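Local coordinates for protein OBCA, Oxalate Biosynthetic Component A (Burkholderia glumae, PDB 4NNA) that is a bacterial enzyme component that combines a TIM-barrel domain holding a magnesium ion with a distinct N-terminal domain, at residues A[21-26]-A[152-157]; A[53-58]-A[191-196]; A[226-231]-A[247-252]; A[346-351]-A[376-381]. All blocks are in the same frame, centred on the assembly; numbering follows the deposited sequence.

Contact 1: A[21-26]-A[152-157]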
loop_
_atom_site.group_PDB
_atom_site.type_symbol
_atom_site.label_atom_id
_atom_site.label_comp_id
_atom_site.label_asym_id
_atom_site.label_seq_id
_atom_site.Cartn_x
_atom_site.Cartn_y
_atom_site.Cartn_z
ATOM N N ASP A 21 -0.084 -13.928 5.080
ATOM C CA ASP A 21 0.507 -15.200 4.693
ATOM C C ASP A 21 -0.586 -16.025 4.030
ATOM O O ASP A 21 -1.566 -16.393 4.668
ATOM C CB ASP A 21 1.076 -15.896 5.934
ATOM C CG ASP A 21 1.633 -17.292 5.648
ATOM O OD1 ASP A 21 2.059 -17.940 6.621
ATOM O OD2 ASP A 21 1.634 -17.765 4.489
ATOM N N PRO A 22 -0.431 -16.293 2.725
ATOM C CA PRO A 22 -1.474 -17.005 1.976
ATOM C C PRO A 22 -1.533 -18.500 2.302
ATOM O O PRO A 22 -2.431 -19.182 1.817
ATOM C CB PRO A 22 -1.062 -16.788 0.513
ATOM C CG PRO A 22 0.417 -16.568 0.564
ATOM C CD PRO A 22 0.655 -15.814 1.849
ATOM N N PHE A 23 -0.600 -18.988 3.114
ATOM C CA PHE A 23 -0.623 -20.372 3.588
ATOM C C PHE A 23 -1.479 -20.548 4.839
ATOM O O PHE A 23 -1.773 -21.676 5.241
ATOM C CB PHE A 23 0.790 -20.830 3.931
ATOM C CG PHE A 23 1.494 -21.524 2.812
ATOM C CD1 PHE A 23 2.662 -22.232 3.068
ATOM C CD2 PHE A 23 1.008 -21.474 1.510
ATOM C CE1 PHE A 23 3.329 -22.889 2.055
ATOM C CE2 PHE A 23 1.672 -22.130 0.486
ATOM C CZ PHE A 23 2.839 -22.839 0.762
ATOM N N GLU A 24 -1.853 -19.442 5.473
ATOM C CA GLU A 24 -2.624 -19.524 6.711
ATOM C C GLU A 24 -4.115 -19.658 6.456
ATOM O O GLU A 24 -4.630 -19.211 5.421
ATOM C CB GLU A 24 -2.341 -18.328 7.635
ATOM C CG GLU A 24 -1.202 -18.615 8.621
ATOM C CD GLU A 24 -0.989 -17.528 9.664
ATOM O OE1 GLU A 24 -1.869 -16.665 9.854
ATOM O OE2 GLU A 24 0.076 -17.556 10.306
ATOM N N ALA A 25 -4.802 -20.275 7.411
ATOM C CA ALA A 25 -6.252 -20.404 7.359
ATOM C C ALA A 25 -6.892 -19.024 7.220
ATOM O O ALA A 25 -6.420 -18.064 7.818
ATOM C CB ALA A 25 -6.759 -21.107 8.605
ATOM N N THR A 26 -7.947 -18.936 6.415
ATOM C CA THR A 26 -8.628 -17.668 6.163
ATOM C C THR A 26 -10.052 -17.681 6.726
ATOM O O THR A 26 -10.808 -16.725 6.552
ATOM C CB THR A 26 -8.666 -17.322 4.645
ATOM O OG1 THR A 26 -9.312 -18.370 3.905
ATOM C CG2 THR A 26 -7.258 -17.118 4.093
ATOM N N HIS A 152 0.442 -24.035 -5.660
ATOM C CA HIS A 152 0.986 -24.715 -4.490
ATOM C C HIS A 152 0.127 -25.924 -4.154
ATOM O O HIS A 152 -0.979 -26.071 -4.679
ATOM C CB HIS A 152 1.031 -23.778 -3.284
ATOM C CG HIS A 152 1.587 -22.422 -3.593
ATOM N ND1 HIS A 152 2.931 -22.128 -3.509
ATOM C CD2 HIS A 152 0.974 -21.280 -3.988
ATOM C CE1 HIS A 152 3.122 -20.857 -3.826
ATOM N NE2 HIS A 152 1.950 -20.319 -4.112
ATOM N N GLU A 153 0.625 -26.773 -3.263
ATOM C CA GLU A 153 -0.061 -28.020 -2.947
ATOM C C GLU A 153 -0.789 -27.989 -1.603
ATOM O O GLU A 153 -1.267 -29.022 -1.129
ATOM C CB GLU A 153 0.919 -29.196 -3.034
ATOM C CG GLU A 153 1.540 -29.326 -4.429
ATOM C CD GLU A 153 2.422 -30.548 -4.592
ATOM O OE1 GLU A 153 3.170 -30.879 -3.646
ATOM O OE2 GLU A 153 2.369 -31.172 -5.676
ATOM N N ARG A 154 -0.883 -26.806 -0.999
ATOM C CA ARG A 154 -1.706 -26.624 0.192
ATOM C C ARG A 154 -2.401 -25.272 0.132
ATOM O O ARG A 154 -1.888 -24.343 -0.492
ATOM C CB ARG A 154 -0.863 -26.712 1.469
ATOM C CG ARG A 154 0.082 -25.540 1.665
ATOM C CD ARG A 154 0.837 -25.589 3.006
ATOM N NE ARG A 154 0.111 -24.942 4.100
ATOM C CZ ARG A 154 0.670 -24.614 5.261
ATOM N NH1 ARG A 154 1.957 -24.876 5.465
ATOM N NH2 ARG A 154 -0.044 -24.021 6.212
ATOM N N GLN A 155 -3.561 -25.176 0.783
ATOM C CA GLN A 155 -4.272 -23.910 0.941
ATOM C C GLN A 155 -5.473 -24.066 1.863
ATOM O O GLN A 155 -5.944 -25.183 2.120
ATOM C CB GLN A 155 -4.736 -23.355 -0.416
ATOM C CG GLN A 155 -5.984 -24.036 -0.983
ATOM C CD GLN A 155 -6.093 -23.910 -2.495
ATOM O OE1 GLN A 155 -6.081 -24.911 -3.207
ATOM N NE2 GLN A 155 -6.201 -22.679 -2.990
ATOM N N HIS A 156 -5.964 -22.930 2.351
ATOM C CA HIS A 156 -7.172 -22.883 3.161
ATOM C C HIS A 156 -7.833 -21.558 2.805
ATOM O O HIS A 156 -7.722 -20.578 3.537
ATOM C CB HIS A 156 -6.822 -22.949 4.651
ATOM C CG HIS A 156 -8.007 -23.104 5.555
ATOM N ND1 HIS A 156 -8.770 -22.037 5.977
ATOM C CD2 HIS A 156 -8.547 -24.206 6.134
ATOM C CE1 HIS A 156 -9.730 -22.471 6.776
ATOM N NE2 HIS A 156 -9.620 -23.782 6.884
ATOM N N HIS A 157 -8.496 -21.539 1.652
ATOM C CA HIS A 157 -9.026 -20.309 1.083
ATOM C C HIS A 157 -10.552 -20.257 1.113
ATOM O O HIS A 157 -11.228 -21.176 0.641
ATOM C CB HIS A 157 -8.497 -20.118 -0.339
ATOM C CG HIS A 157 -7.023 -19.839 -0.407
ATOM N ND1 HIS A 157 -6.290 -19.998 -1.562
ATOM C CD2 HIS A 157 -6.149 -19.410 0.536
ATOM C CE1 HIS A 157 -5.030 -19.675 -1.333
ATOM N NE2 HIS A 157 -4.916 -19.319 -0.065
HETATM O O HOH W 1 -4.234 -20.817 3.001
HETATM O O HOH W 2 -2.438 -24.058 3.762
#

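Contact 2: A[53-58]-A[191-196]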
loop_
_atom_site.group_PDB
_atom_site.type_symbol
_atom_site.label_atom_id
_atom_site.label_comp_id
_atom_site.label_asym_id
_atom_site.label_seq_id
_atom_site.Cartn_x
_atom_site.Cartn_y
_atom_site.Cartn_z
ATOM N N GLY A 53 -8.251 -7.768 12.064
ATOM C CA GLY A 53 -9.071 -7.532 10.886
ATOM C C GLY A 53 -10.001 -8.654 10.456
ATOM O O GLY A 53 -10.638 -8.561 9.403
ATOM N N TRP A 54 -10.078 -9.725 11.239
ATOM C CA TRP A 54 -11.045 -10.774 10.935
ATOM C C TRP A 54 -12.439 -10.202 11.144
ATOM O O TRP A 54 -12.631 -9.319 11.990
ATOM C CB TRP A 54 -10.857 -11.979 11.854
ATOM C CG TRP A 54 -9.605 -12.776 11.601
ATOM C CD1 TRP A 54 -8.320 -12.408 11.884
ATOM C CD2 TRP A 54 -9.532 -14.090 11.037
ATOM N NE1 TRP A 54 -7.450 -13.416 11.528
ATOM C CE2 TRP A 54 -8.170 -14.460 11.008
ATOM C CE3 TRP A 54 -10.489 -14.990 10.552
ATOM C CZ2 TRP A 54 -7.740 -15.688 10.496
ATOM C CZ3 TRP A 54 -10.064 -16.209 10.056
ATOM C CH2 TRP A 54 -8.699 -16.547 10.026
ATOM N N GLU A 55 -13.413 -10.691 10.387
ATOM C CA GLU A 55 -14.784 -10.232 10.574
ATOM C C GLU A 55 -15.753 -11.399 10.712
ATOM O O GLU A 55 -15.558 -12.474 10.122
ATOM C CB GLU A 55 -15.213 -9.264 9.457
ATOM C CG GLU A 55 -15.170 -9.856 8.058
ATOM C CD GLU A 55 -15.397 -8.817 6.971
ATOM O OE1 GLU A 55 -16.577 -8.458 6.733
ATOM O OE2 GLU A 55 -14.393 -8.376 6.350
ATOM N N VAL A 56 -16.786 -11.186 11.524
ATOM C CA VAL A 56 -17.814 -12.192 11.755
ATOM C C VAL A 56 -18.678 -12.367 10.507
ATOM O O VAL A 56 -19.134 -11.388 9.929
ATOM C CB VAL A 56 -18.703 -11.809 12.963
ATOM C CG1 VAL A 56 -19.910 -12.737 13.067
ATOM C CG2 VAL A 56 -17.884 -11.824 14.256
ATOM N N VAL A 57 -18.881 -13.616 10.088
ATOM C CA VAL A 57 -19.732 -13.919 8.943
ATOM C C VAL A 57 -20.724 -15.031 9.290
ATOM O O VAL A 57 -20.389 -15.951 10.045
ATOM C CB VAL A 57 -18.903 -14.368 7.695
ATOM C CG1 VAL A 57 -18.120 -13.209 7.089
ATOM C CG2 VAL A 57 -17.980 -15.533 8.045
ATOM N N PRO A 58 -21.942 -14.964 8.727
ATOM C CA PRO A 58 -22.910 -16.051 8.915
ATOM C C PRO A 58 -22.552 -17.252 8.042
ATOM O O PRO A 58 -21.531 -17.225 7.357
ATOM C CB PRO A 58 -24.225 -15.430 8.430
ATOM C CG PRO A 58 -23.814 -14.424 7.415
ATOM C CD PRO A 58 -22.495 -13.865 7.908
ATOM N N TRP A 191 -13.883 -14.598 9.264
ATOM C CA TRP A 191 -13.256 -14.500 7.949
ATOM C C TRP A 191 -12.116 -13.477 7.907
ATOM O O TRP A 191 -12.290 -12.321 8.298
ATOM C CB TRP A 191 -14.311 -14.099 6.919
ATOM C CG TRP A 191 -13.797 -13.842 5.538
ATOM C CD1 TRP A 191 -12.833 -14.545 4.869
ATOM C CD2 TRP A 191 -14.222 -12.801 4.651
ATOM N NE1 TRP A 191 -12.642 -14.008 3.615
ATOM C CE2 TRP A 191 -13.478 -12.934 3.459
ATOM C CE3 TRP A 191 -15.157 -11.766 4.750
ATOM C CZ2 TRP A 191 -13.645 -12.071 2.371
ATOM C CZ3 TRP A 191 -15.317 -10.910 3.669
ATOM C CH2 TRP A 191 -14.563 -11.066 2.498
ATOM N N GLN A 192 -10.955 -13.908 7.415
ATOM C CA GLN A 192 -9.849 -12.986 7.153
ATOM C C GLN A 192 -9.855 -12.594 5.683
ATOM O O GLN A 192 -9.310 -13.303 4.832
ATOM C CB GLN A 192 -8.504 -13.614 7.525
ATOM C CG GLN A 192 -7.276 -12.733 7.213
ATOM C CD GLN A 192 -7.395 -11.312 7.764
ATOM O OE1 GLN A 192 -7.984 -10.441 7.131
ATOM N NE2 GLN A 192 -6.823 -11.074 8.940
ATOM N N ALA A 193 -10.481 -11.461 5.391
ATOM C CA ALA A 193 -10.592 -10.970 4.027
ATOM C C ALA A 193 -9.260 -10.466 3.488
ATOM O O ALA A 193 -9.042 -10.443 2.277
ATOM C CB ALA A 193 -11.613 -9.853 3.973
ATOM N N GLY A 194 -8.380 -10.037 4.388
ATOM C CA GLY A 194 -7.139 -9.403 3.978
ATOM C C GLY A 194 -7.371 -8.046 3.328
ATOM O O GLY A 194 -6.701 -7.691 2.350
ATOM N N LYS A 195 -8.327 -7.288 3.857
ATOM C CA LYS A 195 -8.557 -5.937 3.359
ATOM C C LYS A 195 -7.329 -5.115 3.673
ATOM O O LYS A 195 -6.788 -5.200 4.781
ATOM C CB LYS A 195 -9.788 -5.302 4.001
ATOM C CG LYS A 195 -11.074 -5.528 3.217
ATOM C CD LYS A 195 -12.204 -4.647 3.753
ATOM C CE LYS A 195 -13.560 -5.054 3.173
ATOM N NZ LYS A 195 -14.713 -4.565 3.997
ATOM N N ALA A 196 -6.880 -4.344 2.686
ATOM C CA ALA A 196 -5.630 -3.599 2.768
ATOM C C ALA A 196 -4.436 -4.506 3.086
ATOM O O ALA A 196 -3.475 -4.081 3.738
ATOM C CB ALA A 196 -5.741 -2.452 3.786
HETATM O O HOH W 3 -11.762 -9.779 7.188
HETATM O O HOH W 4 -4.552 -12.773 10.607
#

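Contact 3: A[226-231]-A[247-252]. With MG (magnesium ion), chain B.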
loop_
_atom_site.group_PDB
_atom_site.type_symbol
_atom_site.label_atom_id
_atom_site.label_comp_id
_atom_site.label_asym_id
_atom_site.label_seq_id
_atom_site.Cartn_x
_atom_site.Cartn_y
_atom_site.Cartn_z
ATOM N N HIS A 226 9.614 2.577 4.905
ATOM C CA HIS A 226 9.106 2.558 6.275
ATOM C C HIS A 226 9.657 1.275 6.886
ATOM O O HIS A 226 10.056 0.369 6.155
ATOM C CB HIS A 226 7.575 2.469 6.301
ATOM C CG HIS A 226 6.871 3.741 5.948
ATOM N ND1 HIS A 226 5.992 4.369 6.808
ATOM C CD2 HIS A 226 6.899 4.502 4.824
ATOM C CE1 HIS A 226 5.522 5.463 6.240
ATOM N NE2 HIS A 226 6.055 5.566 5.033
ATOM N N THR A 227 9.664 1.202 8.214
ATOM C CA THR A 227 9.856 -0.056 8.923
ATOM C C THR A 227 8.632 -0.356 9.778
ATOM O O THR A 227 7.782 0.520 9.986
ATOM C CB THR A 227 11.110 -0.033 9.807
ATOM O OG1 THR A 227 11.109 1.163 10.595
ATOM C CG2 THR A 227 12.357 -0.071 8.933
ATOM N N ARG A 228 8.547 -1.597 10.262
ATOM C CA ARG A 228 7.396 -2.059 11.036
ATOM C C ARG A 228 7.841 -2.792 12.306
ATOM O O ARG A 228 8.856 -3.485 12.316
ATOM C CB ARG A 228 6.529 -2.998 10.192
ATOM C CG ARG A 228 6.020 -2.398 8.898
ATOM C CD ARG A 228 5.066 -1.213 9.142
ATOM N NE ARG A 228 4.356 -0.859 7.914
ATOM C CZ ARG A 228 3.228 -1.446 7.515
ATOM N NH1 ARG A 228 2.665 -2.406 8.252
ATOM N NH2 ARG A 228 2.653 -1.078 6.380
ATOM N N ASP A 229 7.078 -2.634 13.378
ATOM C CA ASP A 229 7.413 -3.290 14.639
ATOM C C ASP A 229 6.620 -4.586 14.734
ATOM O O ASP A 229 5.392 -4.563 14.805
ATOM C CB ASP A 229 7.109 -2.346 15.809
ATOM C CG ASP A 229 7.177 -3.028 17.173
ATOM O OD1 ASP A 229 7.807 -4.092 17.301
ATOM O OD2 ASP A 229 6.606 -2.464 18.128
ATOM N N LEU A 230 7.324 -5.713 14.702
ATOM C CA LEU A 230 6.668 -7.019 14.722
ATOM C C LEU A 230 6.809 -7.692 16.079
ATOM O O LEU A 230 6.603 -8.899 16.197
ATOM C CB LEU A 230 7.256 -7.939 13.652
ATOM C CG LEU A 230 7.428 -7.405 12.231
ATOM C CD1 LEU A 230 7.867 -8.528 11.291
ATOM C CD2 LEU A 230 6.154 -6.777 11.732
ATOM N N SER A 231 7.154 -6.917 17.101
ATOM C CA SER A 231 7.422 -7.481 18.421
ATOM C C SER A 231 6.193 -8.125 19.087
ATOM O O SER A 231 6.353 -8.956 19.974
ATOM C CB SER A 231 8.030 -6.417 19.345
ATOM O OG SER A 231 7.103 -5.371 19.587
ATOM N N GLY A 247 -0.922 -9.880 15.015
ATOM C CA GLY A 247 0.069 -8.879 15.387
ATOM C C GLY A 247 -0.204 -7.544 14.710
ATOM O O GLY A 247 -0.806 -7.503 13.638
ATOM N N SER A 248 0.250 -6.452 15.322
ATOM C CA SER A 248 -0.078 -5.111 14.834
ATOM C C SER A 248 0.572 -4.738 13.499
ATOM O O SER A 248 -0.006 -3.954 12.744
ATOM C CB SER A 248 0.291 -4.050 15.873
ATOM O OG SER A 248 1.705 -3.956 16.027
ATOM N N GLN A 249 1.763 -5.282 13.221
ATOM C CA GLN A 249 2.590 -4.824 12.092
ATOM C C GLN A 249 2.649 -3.299 12.072
ATOM O O GLN A 249 2.630 -2.678 11.006
ATOM C CB GLN A 249 2.058 -5.350 10.748
ATOM C CG GLN A 249 2.083 -6.872 10.598
ATOM C CD GLN A 249 1.591 -7.321 9.231
ATOM O OE1 GLN A 249 1.883 -6.683 8.211
ATOM N NE2 GLN A 249 0.830 -8.415 9.201
ATOM N N ARG A 250 2.709 -2.703 13.260
ATOM C CA ARG A 250 2.538 -1.258 13.402
ATOM C C ARG A 250 3.676 -0.459 12.773
ATOM O O ARG A 250 4.846 -0.781 12.952
ATOM C CB ARG A 250 2.387 -0.883 14.877
ATOM C CG ARG A 250 2.076 0.582 15.129
ATOM C CD ARG A 250 1.990 0.841 16.629
ATOM N NE ARG A 250 3.094 0.182 17.331
ATOM C CZ ARG A 250 4.237 0.782 17.657
ATOM N NH1 ARG A 250 4.431 2.067 17.367
ATOM N NH2 ARG A 250 5.185 0.103 18.286
ATOM N N ASN A 251 3.308 0.573 12.027
ATOM C CA ASN A 251 4.279 1.522 11.504
ATOM C C ASN A 251 5.127 2.105 12.625
ATOM O O ASN A 251 4.597 2.696 13.557
ATOM C CB ASN A 251 3.585 2.661 10.769
ATOM C CG ASN A 251 4.571 3.562 10.070
ATOM O OD1 ASN A 251 5.328 3.101 9.218
ATOM N ND2 ASN A 251 4.591 4.848 10.437
ATOM N N GLN A 252 6.442 1.940 12.530
ATOM C CA GLN A 252 7.330 2.448 13.561
ATOM C C GLN A 252 8.705 2.648 12.959
ATOM O O GLN A 252 9.128 1.878 12.087
ATOM C CB GLN A 252 7.398 1.447 14.722
ATOM C CG GLN A 252 8.329 1.842 15.857
ATOM C CD GLN A 252 7.873 3.107 16.548
ATOM O OE1 GLN A 252 6.879 3.103 17.276
ATOM N NE2 GLN A 252 8.581 4.205 16.302
HETATM MG MG MG B . 5.529 7.121 3.562
HETATM O O HOH W 5 8.421 3.742 9.575
HETATM O O HOH W 6 6.191 9.237 4.831
HETATM O O HOH W 7 3.544 7.323 4.793
HETATM O O HOH W 8 4.865 8.817 2.509
#

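Contact 4: A[346-351]-A[376-381]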
loop_
_atom_site.group_PDB
_atom_site.type_symbol
_atom_site.label_atom_id
_atom_site.label_comp_id
_atom_site.label_asym_id
_atom_site.label_seq_id
_atom_site.Cartn_x
_atom_site.Cartn_y
_atom_site.Cartn_z
ATOM N N GLU A 346 12.419 15.617 1.463
ATOM C CA GLU A 346 11.369 15.566 0.465
ATOM C C GLU A 346 10.116 16.121 1.109
ATOM O O GLU A 346 9.584 15.532 2.061
ATOM C CB GLU A 346 11.093 14.152 -0.034
ATOM C CG GLU A 346 9.866 14.113 -0.951
ATOM C CD GLU A 346 9.567 12.737 -1.509
ATOM O OE1 GLU A 346 9.063 11.882 -0.755
ATOM O OE2 GLU A 346 9.809 12.520 -2.715
ATOM N N VAL A 347 9.641 17.249 0.596
ATOM C CA VAL A 347 8.488 17.889 1.209
ATOM C C VAL A 347 7.230 17.127 0.832
ATOM O O VAL A 347 6.838 17.087 -0.340
ATOM C CB VAL A 347 8.357 19.353 0.787
ATOM C CG1 VAL A 347 7.123 19.981 1.432
ATOM C CG2 VAL A 347 9.628 20.123 1.170
ATOM N N GLU A 348 6.607 16.509 1.825
ATOM C CA GLU A 348 5.382 15.772 1.589
ATOM C C GLU A 348 4.213 16.729 1.624
ATOM O O GLU A 348 3.801 17.199 2.694
ATOM C CB GLU A 348 5.198 14.687 2.640
ATOM C CG GLU A 348 6.445 13.874 2.870
ATOM C CD GLU A 348 6.877 13.143 1.631
ATOM O OE1 GLU A 348 6.007 12.800 0.799
ATOM O OE2 GLU A 348 8.093 12.914 1.483
ATOM N N VAL A 349 3.689 17.035 0.447
ATOM C CA VAL A 349 2.637 18.030 0.332
ATOM C C VAL A 349 1.297 17.355 0.535
ATOM O O VAL A 349 0.653 16.929 -0.420
ATOM C CB VAL A 349 2.686 18.715 -1.031
ATOM C CG1 VAL A 349 1.729 19.907 -1.063
ATOM C CG2 VAL A 349 4.117 19.155 -1.345
ATOM N N PHE A 350 0.880 17.234 1.790
ATOM C CA PHE A 350 -0.385 16.563 2.101
ATOM C C PHE A 350 -1.576 17.505 1.931
ATOM O O PHE A 350 -2.696 17.063 1.660
ATOM C CB PHE A 350 -0.395 16.086 3.555
ATOM C CG PHE A 350 0.399 14.837 3.816
ATOM C CD1 PHE A 350 1.710 14.913 4.252
ATOM C CD2 PHE A 350 -0.194 13.582 3.688
ATOM C CE1 PHE A 350 2.438 13.763 4.527
ATOM C CE2 PHE A 350 0.522 12.423 3.961
ATOM C CZ PHE A 350 1.843 12.515 4.385
ATOM N N ASN A 351 -1.344 18.801 2.131
ATOM C CA ASN A 351 -2.451 19.748 2.320
ATOM C C ASN A 351 -2.064 21.177 1.971
ATOM O O ASN A 351 -0.880 21.471 1.802
ATOM C CB ASN A 351 -2.984 19.664 3.771
ATOM C CG ASN A 351 -1.897 19.910 4.822
ATOM O OD1 ASN A 351 -1.073 20.816 4.680
ATOM N ND2 ASN A 351 -1.904 19.109 5.891
HETATM N N MSE A 376 6.592 16.133 -3.000
HETATM C CA MSE A 376 5.770 14.991 -3.350
HETATM C C MSE A 376 4.332 15.378 -3.077
HETATM O O MSE A 376 3.952 15.606 -1.921
HETATM C CB MSE A 376 6.158 13.766 -2.494
HETATM C CG MSE A 376 5.200 12.589 -2.643
HETATM SE SE MSE A 376 5.278 11.819 -4.456
HETATM C CE MSE A 376 7.137 11.238 -4.401
ATOM N N LEU A 377 3.529 15.477 -4.132
ATOM C CA LEU A 377 2.118 15.802 -3.977
ATOM C C LEU A 377 1.358 14.565 -3.501
ATOM O O LEU A 377 1.236 13.585 -4.239
ATOM C CB LEU A 377 1.539 16.300 -5.307
ATOM C CG LEU A 377 2.317 17.430 -5.984
ATOM C CD1 LEU A 377 1.694 17.757 -7.320
ATOM C CD2 LEU A 377 2.350 18.675 -5.112
ATOM N N VAL A 378 0.870 14.594 -2.264
ATOM C CA VAL A 378 0.071 13.482 -1.748
ATOM C C VAL A 378 -1.364 13.707 -2.209
ATOM O O VAL A 378 -2.231 14.097 -1.429
ATOM C CB VAL A 378 0.142 13.394 -0.212
ATOM C CG1 VAL A 378 -0.467 12.089 0.275
ATOM C CG2 VAL A 378 1.599 13.507 0.245
ATOM N N ALA A 379 -1.601 13.481 -3.497
ATOM C CA ALA A 379 -2.888 13.810 -4.109
ATOM C C ALA A 379 -3.932 12.720 -3.880
ATOM O O ALA A 379 -3.601 11.535 -3.799
ATOM C CB ALA A 379 -2.709 14.087 -5.612
ATOM N N GLY A 380 -5.196 13.117 -3.767
ATOM C CA GLY A 380 -6.265 12.138 -3.673
ATOM C C GLY A 380 -6.604 11.682 -2.267
ATOM O O GLY A 380 -7.554 10.920 -2.069
ATOM N N VAL A 381 -5.837 12.151 -1.287
ATOM C CA VAL A 381 -6.046 11.749 0.104
ATOM C C VAL A 381 -6.672 12.890 0.895
ATOM O O VAL A 381 -6.067 13.952 1.034
ATOM C CB VAL A 381 -4.718 11.314 0.768
ATOM C CG1 VAL A 381 -4.928 10.987 2.244
ATOM C CG2 VAL A 381 -4.126 10.108 0.036
HETATM O O HOH W 9 -4.536 16.123 -0.117
HETATM O O HOH W 10 -2.793 14.246 1.591
#

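Contact 1: A[21-26]-A[152-157]
Arg154 spreads over one face of Phe23: its CD makes a CH-pi contact 3.9 Å from the centroid of the Phe23 ring, and the guanidinium continues over the rim at CD1, its plane 21° from that of the phenyl. A bend in the arginine chain (chi3 -88°) turns the flat group back over the ring. The edge of Phe23 around CE2 meets the face of His152 in a T-shaped stack, centroids 5.6 Å apart. Arg154 NH2 gives Phe23 O a bent, weak hydrogen bond, and a water links Arg154 NE to the same carbonyl. Farther along, Ala25 CB stands over the His156 imidazole, displaced toward ND1, while Thr26 N donates to ND1 of His156 at 3.2 Å. Thr26 OG1 adds a bond of 2.7 Å to His156 O. Between these two groups His157 NE2 donates to Pro22 O at 3.1 Å, in the carbonyl plane; a water accepts from His156 N and donates to Pro22 O and Glu24 O. Behind this first shell, an Asx turn, Phe23 N to Asp21 OD2, shapes the loop. Trp140 NE1 bonds to His157 ND1 and Tyr138 stacks on the His157 ring, fixing its rotation. Strand 155-159 is an outer strand of a three-stranded antiparallel sheet, paired with strand 62-66; the 21-26 loop passes beside it into strand 27-29 of a second sheet.

Contact 2: A[53-58]-A[191-196]
Trp54 and Gln192 make the tight part of the contact: Gln192 CB lies over the middle of the six-membered ring of Trp54 in a CH-pi contact, 3.5 Å from its centroid. The glutamine chain bends at chi2 (51°), which carries the amide along the indole face toward its five-membered ring, with NE2 3.5 Å from NE1 of Trp54 and the amide plane 54° from the ring. Both ends of that amide are held, OE1 by Gly194 N and NE2 by Asp52 O, and a water accepts from Gln192 NE2 and Trp54 NE1. Next to this CH-pi contact, Glu55 and Trp191 form an antiparallel hydrogen-bonded pair, Glu55 N to Trp191 O at 2.9 Å and Trp191 N to Glu55 O at 2.8 Å. The pair belongs to a three-stranded antiparallel sheet in which strand 189-191 runs between strands 27-29 and 55-57. Gly53, with positive phi, is the C-prime residue of the Schellman motif that ends helix 39-51 and delivers the chain to this sheet. Val57 CG1 packs on Trp191 CB at 3.9 Å, while the indole NE1 of Trp191 is bonded to Tyr138 OH. Packing is looser toward solvent. There the Glu55 side chain runs alongside Trp191, pointing the same way, with CD 3.7 Å from CE3 of the indole. Lys195, exposed, brings NZ no nearer than 4.5 Å to Glu55 OE2, too far for a salt bridge. A water accepting from Ala193 N lies 2.8 Å from both Gly53 O and Trp191 O.

Contact 3: A[226-231]-A[247-252]
Asp229 meets Arg250 through a salt bridge, OD2 to NH2 at 2.9 Å, but the carboxylate and guanidinium planes stand 89° apart and the hydrogen bond is bent and weak. The other carboxylate oxygen of Asp229, OD1, takes two bonds within its own segment, from Ser231 N in an Asx turn and from Ser231 OG on the syn side. Arg250 is steadied in turn by Gln252, NH1 to OE1 at 2.7 Å. Gln249, the second large contributor, lays CA and CG against CD2 of Leu230, and its amide OE1 accepts from Phe19 N. Its carbonyl holds the third, Arg228, whose chain bends at chi2 (-64°) and brings NH1 within 2.8 Å of Gln249 O; NE and NH2 of Arg228 go to Gly14 O and Pro17 O, so backbone carbonyls grip all three nitrogens. Beyond this group, His226 ND1 donates to Asn251 OD1 at 2.8 Å, nearly straight (168°) and in the imidazole plane. That bond orients the ring whose NE2 binds magnesium at 2.2 Å, with His224, Glu475 and three waters completing the site. Thr227 OG1 donates to Gln252 O at 2.6 Å. The short, weakly bonded strand 250-251 runs antiparallel beside the end of strand 222-229, which otherwise pairs in parallel with strands 7-10 and 273-276; the Thr227 side chain packs on helix 255-264.

Contact 4: A[346-351]-A[376-381]
Met376, a selenomethionine, is approached by two glutamates in different ways. Glu348 lies alongside it, pointing the same way, with OE1 3.4 Å from CB of Met376. Glu346 comes across at an angle and sets OE2 3.4 Å from the terminal CE of Met376, whose chain, bent at chi2 and chi3, curls back toward the acid. Glu346 OE1 lies 2.6 Å from Glu348 OE2; Glu346 OE1 accepts a hydrogen bond from Asn275 ND2. Farther on, Val378 stands over Phe350 in a CH-pi contact: CG2 is above the middle of the ring, 3.9 Å from its centroid, while the other branch, CG1, reaches the rim at CD2 of Phe350. On the face opposite the Glu348-Met376 pair, Leu377 CD2 touches Val349 CB at 4.1 Å, and Leu377 also packs on Val434 and Leu437 of helix 416-440. Three backbone bonds join the strands, Met376 N to Val347 O and Val349 N to Met376 O, both 2.8 Å, then Val378 N to Val349 O at 3.0 Å. After them Asn351 caps helix 352-358. Two parallel neighbours joined through helices, a beta-alpha-beta crossover, are the repeating element of a TIM barrel, with helices outside. Glu348 sits near the C-terminal end of its strand, its side chain about 6 Å from the magnesium ion, at the barrel end where active sites of this fold are found.

From the N terminus, strand 7-10 belongs to the barrel sheet before the chain enters the 21-26 loop. Contact 1 closes the long excursion from there to 152-157. Contact 2 starts within that excursion and closes after it, so the two cross; they touch where Thr26 O meets Gln192 N, a probable hydrogen bond next to the paired strands 27-29 and 189-191. Together they tie the two three-stranded sheets of the N-terminal part. Contacts 3 and 4 follow in series, each closing a shorter loop on the barrel sheet: contact 3 at its magnesium-bearing strand and contact 4, its centre about 23 Å from that of contact 3, between the two strands of a strand-helix-strand unit.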